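Local coordinates for protein exopolygalacturonase (Yersinia enterocolitica, PDB 2UVF) that probably hydrolyses pectin-derived polygalacturonic acid from the chain end, as a family 28 glycoside hydrolase that binds digalacturonic acid, at residues N368-Q373 and D381-G386; A345-R350 and H355-L360. One frame throughout, in Å; residues are numbered along the deposited sequence.

Contact 1. Residues N368-Q373 and D381-G386; sequences NGLIHQ and DGIEFG. With ADA (alpha-D-galactopyranuronic acid), chain C; SO4 (sulfate ion), chain G.
H372 and G382 face each other across the interior of the right-handed parallel beta-helix of family 28, their CA atoms 6.2 Å apart, the nearest pair of CA atoms between the two segments. Residues 371-373 and 383-386 are strands of the same coil on different walls, so they meet through side chains, the G382 backbone and one water, without direct hydrogen bonds. That water bridges the narrowest point: it donates to G382 O over 2.7 Å and lies 2.9 Å from H372 ND1, joining the carbonyl just before strand 383-386 to the imidazole of the other strand. The other ring nitrogen, H372 NE2, is hydrogen-bonded to N396 OD1, so both nitrogens of this buried ring have partners and its rotation is fixed. The I383 side chain crosses that of H372 at about a right angle, its CG1 3.7 Å from H372 CE1. The same isoleucine extends its end inward, CG1 lying anti to its own carbonyl carbon (chi1 -54°), and L370 CD1 meets I383 CD1 at 4.1 Å, again nearly at right angles. I383 CG2 turns the other way, over one face of the F385 ring, offset toward its rim. E384 points out of the core toward the sugar, with its CD 3.3 Å from O3 of the chain C galacturonate; D381 and E384 both belong to the glycan pocket. On the outer side of the other wall, Q373 NE2 makes a weak hydrogen bond to O3 of a sulfate, probably from the crystallisation liquor, that Y94 and R288 also bind. Along the helix axis, F398 stacks on H372 from the next coil and V393 of strand 391-394 touches I383, while I357 of strand 357-360 packs on L370 from the preceding coil.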
loop_
_atom_site.group_PDB
_atom_site.type_symbol
_atom_site.label_atom_id
_atom_site.label_comp_id
_atom_site.label_asym_id
_atom_site.label_seq_id
_atom_site.Cartn_x
_atom_site.Cartn_y
_atom_site.Cartn_z
ATOM N N ASN A 368 6.394 6.214 -3.983
ATOM C CA ASN A 368 6.575 7.548 -3.451
ATOM C C ASN A 368 5.519 8.526 -4.000
ATOM O O ASN A 368 5.566 8.909 -5.160
ATOM C CB ASN A 368 7.993 8.043 -3.800
ATOM C CG ASN A 368 8.257 9.486 -3.353
ATOM O OD1 ASN A 368 7.507 10.062 -2.562
ATOM N ND2 ASN A 368 9.352 10.065 -3.850
ATOM N N GLY A 369 4.568 8.916 -3.156
ATOM C CA GLY A 369 3.687 10.026 -3.476
ATOM C C GLY A 369 2.643 9.730 -4.516
ATOM O O GLY A 369 2.280 10.604 -5.331
ATOM N N LEU A 370 2.153 8.499 -4.506
ATOM C CA LEU A 370 1.064 8.130 -5.403
ATOM C C LEU A 370 -0.246 8.616 -4.794
ATOM O O LEU A 370 -0.363 8.779 -3.578
ATOM C CB LEU A 370 1.033 6.614 -5.655
ATOM C CG LEU A 370 2.340 5.850 -5.949
ATOM C CD1 LEU A 370 2.055 4.320 -6.089
ATOM C CD2 LEU A 370 3.038 6.343 -7.181
ATOM N N ILE A 371 -1.219 8.882 -5.650
ATOM C CA ILE A 371 -2.533 9.302 -5.205
ATOM C C ILE A 371 -3.520 8.234 -5.703
ATOM O O ILE A 371 -3.682 8.069 -6.899
ATOM C CB ILE A 371 -2.830 10.760 -5.723
ATOM C CG1 ILE A 371 -1.798 11.754 -5.126
ATOM C CG2 ILE A 371 -4.249 11.190 -5.414
ATOM C CD1 ILE A 371 -1.543 12.971 -5.988
ATOM N N HIS A 372 -4.124 7.476 -4.780
ATOM C CA HIS A 372 -5.073 6.411 -5.133
ATOM C C HIS A 372 -6.468 6.939 -4.900
ATOM O O HIS A 372 -6.806 7.284 -3.791
ATOM C CB HIS A 372 -4.843 5.129 -4.279
ATOM C CG HIS A 372 -3.399 4.785 -4.110
ATOM N ND1 HIS A 372 -2.752 3.873 -4.917
ATOM C CD2 HIS A 372 -2.456 5.290 -3.282
ATOM C CE1 HIS A 372 -1.473 3.819 -4.578
ATOM N NE2 HIS A 372 -1.267 4.668 -3.587
ATOM N N GLN A 373 -7.261 7.015 -5.959
ATOM C CA GLN A 373 -8.619 7.492 -5.874
ATOM C C GLN A 373 -9.530 6.460 -6.561
ATOM O O GLN A 373 -9.902 6.599 -7.741
ATOM C CB GLN A 373 -8.733 8.882 -6.529
ATOM C CG GLN A 373 -7.786 9.989 -5.985
ATOM C CD GLN A 373 -7.900 11.278 -6.805
ATOM O OE1 GLN A 373 -8.173 11.237 -8.010
ATOM N NE2 GLN A 373 -7.711 12.414 -6.161
ATOM N N ASP A 381 -7.990 -2.538 -4.264
ATOM C CA ASP A 381 -7.032 -2.195 -3.205
ATOM C C ASP A 381 -5.959 -1.281 -3.769
ATOM O O ASP A 381 -5.760 -1.252 -4.977
ATOM C CB ASP A 381 -6.467 -3.406 -2.410
ATOM C CG ASP A 381 -6.204 -4.616 -3.253
ATOM O OD1 ASP A 381 -5.897 -4.434 -4.472
ATOM O OD2 ASP A 381 -6.282 -5.749 -2.679
ATOM N N GLY A 382 -5.301 -0.519 -2.897
ATOM C CA GLY A 382 -4.339 0.489 -3.349
ATOM C C GLY A 382 -3.066 -0.147 -3.877
ATOM O O GLY A 382 -2.770 -0.046 -5.059
ATOM N N ILE A 383 -2.307 -0.793 -2.992
ATOM C CA ILE A 383 -1.105 -1.508 -3.395
ATOM C C ILE A 383 -1.111 -2.890 -2.765
ATOM O O ILE A 383 -1.245 -3.021 -1.543
ATOM C CB ILE A 383 0.215 -0.753 -3.018
ATOM C CG1 ILE A 383 0.228 0.693 -3.566
ATOM C CG2 ILE A 383 1.442 -1.547 -3.534
ATOM C CD1 ILE A 383 1.349 1.596 -3.048
ATOM N N GLU A 384 -0.995 -3.920 -3.605
ATOM C CA GLU A 384 -0.729 -5.277 -3.121
ATOM C C GLU A 384 0.757 -5.574 -3.159
ATOM O O GLU A 384 1.399 -5.319 -4.171
ATOM C CB GLU A 384 -1.455 -6.330 -3.963
ATOM C CG GLU A 384 -2.932 -6.297 -3.826
ATOM C CD GLU A 384 -3.606 -7.362 -4.626
ATOM O OE1 GLU A 384 -2.920 -8.126 -5.333
ATOM O OE2 GLU A 384 -4.834 -7.445 -4.537
ATOM N N PHE A 385 1.286 -6.096 -2.047
ATOM C CA PHE A 385 2.625 -6.657 -1.999
ATOM C C PHE A 385 2.485 -8.183 -1.822
ATOM O O PHE A 385 1.886 -8.660 -0.856
ATOM C CB PHE A 385 3.472 -6.015 -0.894
ATOM C CG PHE A 385 3.850 -4.574 -1.154
ATOM C CD1 PHE A 385 4.709 -4.239 -2.203
ATOM C CD2 PHE A 385 3.361 -3.548 -0.331
ATOM C CE1 PHE A 385 5.063 -2.903 -2.456
ATOM C CE2 PHE A 385 3.711 -2.212 -0.569
ATOM C CZ PHE A 385 4.568 -1.891 -1.635
ATOM N N GLY A 386 3.001 -8.941 -2.791
ATOM C CA GLY A 386 2.820 -10.393 -2.811
ATOM C C GLY A 386 4.113 -11.168 -2.966
ATOM O O GLY A 386 4.772 -11.092 -4.013
HETATM C C1 ADA C . -6.619 -11.592 -1.500
HETATM C C2 ADA C . -5.205 -11.047 -1.211
HETATM C C3 ADA C . -4.880 -9.998 -2.291
HETATM C C4 ADA C . -4.950 -10.646 -3.709
HETATM C C5 ADA C . -6.355 -11.248 -3.935
HETATM C C6 ADA C . -6.640 -11.977 -5.277
HETATM O O2 ADA C . -5.115 -10.501 0.120
HETATM O O3 ADA C . -3.615 -9.391 -2.045
HETATM O O4 ADA C . -3.943 -11.650 -3.877
HETATM O O5 ADA C . -6.715 -12.155 -2.849
HETATM O O6B ADA C . -7.183 -13.100 -5.193
HETATM O O6A ADA C . -6.335 -11.413 -6.357
HETATM S S SO4 G . -5.600 14.374 -3.415
HETATM O O1 SO4 G . -4.266 14.611 -3.974
HETATM O O2 SO4 G . -6.253 15.663 -3.202
HETATM O O3 SO4 G . -6.444 13.555 -4.285
HETATM O O4 SO4 G . -5.441 13.663 -2.156
HETATM O O HOH W 1 -4.132 1.783 -6.410
#

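Contact 2. Residues A345-R350 and H355-L360; sequences AGFTVR and HGIMNL. With ADA (alpha-D-galactopyranuronic acid), chain C; ADA (alpha-D-galactopyranuronic acid), chain B.
F347 and I357 approach from opposite directions, each set by its first torsion: the phenylalanine CG sits between its backbone N and carbonyl carbon (chi1 56°), and the isoleucine CG1 lies anti to its carbonyl carbon (chi1 -65°). Both side chains thereby run into the core of the parallel beta-helix, where strands 348-350 and 357-360 form two walls of one coil. The terminal methyl of I357 does all the touching on its side. Its CD1 comes to the rim of the F347 ring, near the ring plane, at 3.6 Å from CE1. V349 closes on the same methyl obliquely, its CG2 3.9 Å from I357 CD1, so one methyl meets both the aromatic edge and the valine branch, which lie side by side in front of it. All three residues are buried, and the contact across the coil is wholly apolar. V349 and G356 are the nearest pair by CA atoms, 7.3 Å apart. Neighbouring coils add to the packing: I269 and M334 touch F347 from the preceding turn, and L370 touches it from the following one. Just before strand 357-360, H355 turns out of the core into the glycan pocket. N379 O accepts a hydrogen bond from its ND1, which fixes the rotation of the imidazole and directs NE2 at the sugar. The rim of the ring also faces the second galacturonate, with CE1 3.2 Å from O3 of the chain B unit. M358 SD lies at the ring's edge, in its plane. H355 NE2 donates an almost straight hydrogen bond, 2.7 Å long and 174° at the hydrogen, to carboxylate oxygen O6A of the chain C galacturonate.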
loop_
_atom_site.group_PDB
_atom_site.type_symbol
_atom_site.label_atom_id
_atom_site.label_comp_id
_atom_site.label_asym_id
_atom_site.label_seq_id
_atom_site.Cartn_x
_atom_site.Cartn_y
_atom_site.Cartn_z
ATOM N N ALA A 345 6.089 6.622 -8.653
ATOM C CA ALA A 345 6.108 7.965 -8.085
ATOM C C ALA A 345 5.145 8.951 -8.753
ATOM O O ALA A 345 4.979 8.919 -9.964
ATOM C CB ALA A 345 7.519 8.528 -8.112
ATOM N N GLY A 346 4.529 9.819 -7.945
ATOM C CA GLY A 346 3.723 10.959 -8.433
ATOM C C GLY A 346 2.356 10.706 -9.046
ATOM O O GLY A 346 1.483 11.602 -9.046
ATOM N N PHE A 347 2.161 9.509 -9.596
ATOM C CA PHE A 347 0.978 9.286 -10.416
ATOM C C PHE A 347 -0.280 9.070 -9.612
ATOM O O PHE A 347 -0.219 8.664 -8.454
ATOM C CB PHE A 347 1.172 8.210 -11.525
ATOM C CG PHE A 347 1.627 6.849 -11.046
ATOM C CD1 PHE A 347 0.697 5.898 -10.603
ATOM C CD2 PHE A 347 2.969 6.481 -11.120
ATOM C CE1 PHE A 347 1.103 4.630 -10.195
ATOM C CE2 PHE A 347 3.391 5.206 -10.713
ATOM C CZ PHE A 347 2.446 4.274 -10.254
ATOM N N THR A 348 -1.412 9.379 -10.243
ATOM C CA THR A 348 -2.742 9.144 -9.687
ATOM C C THR A 348 -3.329 7.861 -10.285
ATOM O O THR A 348 -3.150 7.579 -11.491
ATOM C CB THR A 348 -3.639 10.387 -9.923
ATOM O OG1 THR A 348 -3.077 11.476 -9.186
ATOM C CG2 THR A 348 -5.066 10.192 -9.442
ATOM N N VAL A 349 -3.990 7.076 -9.438
ATOM C CA VAL A 349 -4.668 5.845 -9.845
ATOM C C VAL A 349 -6.163 6.056 -9.699
ATOM O O VAL A 349 -6.662 6.432 -8.620
ATOM C CB VAL A 349 -4.237 4.595 -8.997
ATOM C CG1 VAL A 349 -5.100 3.345 -9.346
ATOM C CG2 VAL A 349 -2.819 4.255 -9.246
ATOM N N ARG A 350 -6.890 5.799 -10.777
ATOM C CA ARG A 350 -8.334 5.878 -10.742
ATOM C C ARG A 350 -8.970 4.628 -11.304
ATOM O O ARG A 350 -8.380 3.988 -12.137
ATOM C CB ARG A 350 -8.783 7.093 -11.531
ATOM C CG ARG A 350 -8.480 8.378 -10.777
ATOM C CD ARG A 350 -8.955 9.585 -11.492
ATOM N NE ARG A 350 -8.740 10.729 -10.632
ATOM C CZ ARG A 350 -8.863 11.988 -11.011
ATOM N NH1 ARG A 350 -9.220 12.276 -12.254
ATOM N NH2 ARG A 350 -8.651 12.948 -10.126
ATOM N N HIS A 355 -8.025 -4.957 -9.151
ATOM C CA HIS A 355 -7.107 -4.403 -8.143
ATOM C C HIS A 355 -6.406 -3.167 -8.690
ATOM O O HIS A 355 -6.435 -2.915 -9.889
ATOM C CB HIS A 355 -6.002 -5.408 -7.725
ATOM C CG HIS A 355 -6.494 -6.712 -7.158
ATOM N ND1 HIS A 355 -7.550 -6.808 -6.277
ATOM C CD2 HIS A 355 -6.014 -7.968 -7.297
ATOM C CE1 HIS A 355 -7.720 -8.067 -5.922
ATOM N NE2 HIS A 355 -6.792 -8.791 -6.519
ATOM N N GLY A 356 -5.742 -2.420 -7.801
ATOM C CA GLY A 356 -4.960 -1.232 -8.175
ATOM C C GLY A 356 -3.575 -1.656 -8.612
ATOM O O GLY A 356 -3.405 -2.240 -9.692
ATOM N N ILE A 357 -2.587 -1.413 -7.748
ATOM C CA ILE A 357 -1.187 -1.769 -8.032
ATOM C C ILE A 357 -0.756 -3.098 -7.390
ATOM O O ILE A 357 -0.862 -3.275 -6.178
ATOM C CB ILE A 357 -0.232 -0.595 -7.660
ATOM C CG1 ILE A 357 -0.521 0.597 -8.578
ATOM C CG2 ILE A 357 1.259 -1.021 -7.769
ATOM C CD1 ILE A 357 0.031 1.879 -8.135
ATOM N N MET A 358 -0.280 -4.026 -8.222
ATOM C CA MET A 358 0.163 -5.345 -7.766
ATOM C C MET A 358 1.656 -5.532 -7.982
ATOM O O MET A 358 2.168 -5.237 -9.065
ATOM C CB MET A 358 -0.564 -6.472 -8.512
ATOM C CG MET A 358 -2.070 -6.535 -8.307
ATOM S SD MET A 358 -2.787 -7.796 -9.384
ATOM C CE MET A 358 -2.150 -9.296 -8.607
ATOM N N ASN A 359 2.335 -6.001 -6.935
ATOM C CA ASN A 359 3.737 -6.381 -6.983
ATOM C C ASN A 359 3.796 -7.827 -6.595
ATOM O O ASN A 359 3.388 -8.198 -5.491
ATOM C CB ASN A 359 4.565 -5.577 -5.984
ATOM C CG ASN A 359 4.602 -4.128 -6.312
ATOM O OD1 ASN A 359 5.503 -3.670 -7.007
ATOM N ND2 ASN A 359 3.588 -3.389 -5.852
ATOM N N LEU A 360 4.261 -8.650 -7.526
ATOM C CA LEU A 360 4.326 -10.086 -7.307
ATOM C C LEU A 360 5.780 -10.534 -7.441
ATOM O O LEU A 360 6.404 -10.338 -8.484
ATOM C CB LEU A 360 3.397 -10.831 -8.287
ATOM C CG LEU A 360 1.868 -10.606 -8.196
ATOM C CD1 LEU A 360 1.177 -11.449 -9.219
ATOM C CD2 LEU A 360 1.259 -10.856 -6.791
HETATM C C1 ADA C . -6.619 -11.592 -1.500
HETATM C C2 ADA C . -5.205 -11.047 -1.211
HETATM C C3 ADA C . -4.880 -9.998 -2.291
HETATM C C4 ADA C . -4.950 -10.646 -3.709
HETATM C C5 ADA C . -6.355 -11.248 -3.935
HETATM C C6 ADA C . -6.640 -11.977 -5.277
HETATM O O2 ADA C . -5.115 -10.501 0.120
HETATM O O3 ADA C . -3.615 -9.391 -2.045
HETATM O O4 ADA C . -3.943 -11.650 -3.877
HETATM O O5 ADA C . -6.715 -12.155 -2.849
HETATM O O6B ADA C . -7.183 -13.100 -5.193
HETATM O O6A ADA C . -6.335 -11.413 -6.357
HETATM C C1 ADA B . -9.909 -8.181 -0.386
HETATM C C2 ADA B . -9.159 -8.343 -1.725
HETATM C C3 ADA B . -9.612 -9.692 -2.327
HETATM C C4 ADA B . -8.935 -10.780 -1.476
HETATM C C5 ADA B . -9.516 -10.643 -0.057
HETATM C C6 ADA B . -8.854 -11.645 0.915
HETATM O O1 ADA B . -11.357 -8.277 -0.517
HETATM O O2 ADA B . -9.350 -7.255 -2.600
HETATM O O3 ADA B . -9.353 -9.808 -3.748
HETATM O O4 ADA B . -7.522 -10.465 -1.389
HETATM O O5 ADA B . -9.399 -9.250 0.469
HETATM O O6B ADA B . -7.769 -11.311 1.457
HETATM O O6A ADA B . -9.438 -12.740 1.119
#

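Contact 2 closes before contact 1 opens, and the two occupy successive coils of the beta-helix with centres about 5 Å apart. Strand 348-350 pairs in parallel with 371-373 on one wall, and 357-360 with 383-386 on another, so each contact spans the same two walls one turn further along. E384 N probably donates to I357 O over 2.7 Å, and outside the core R350 NE probably bonds Q373 OE1. The interior is wholly apolar in contact 2 but includes a histidine and a water in contact 1. In both, the second segment supplies glycan-pocket residues on its outer side: H355, D381 and E384 pack together beside the bound galacturonate.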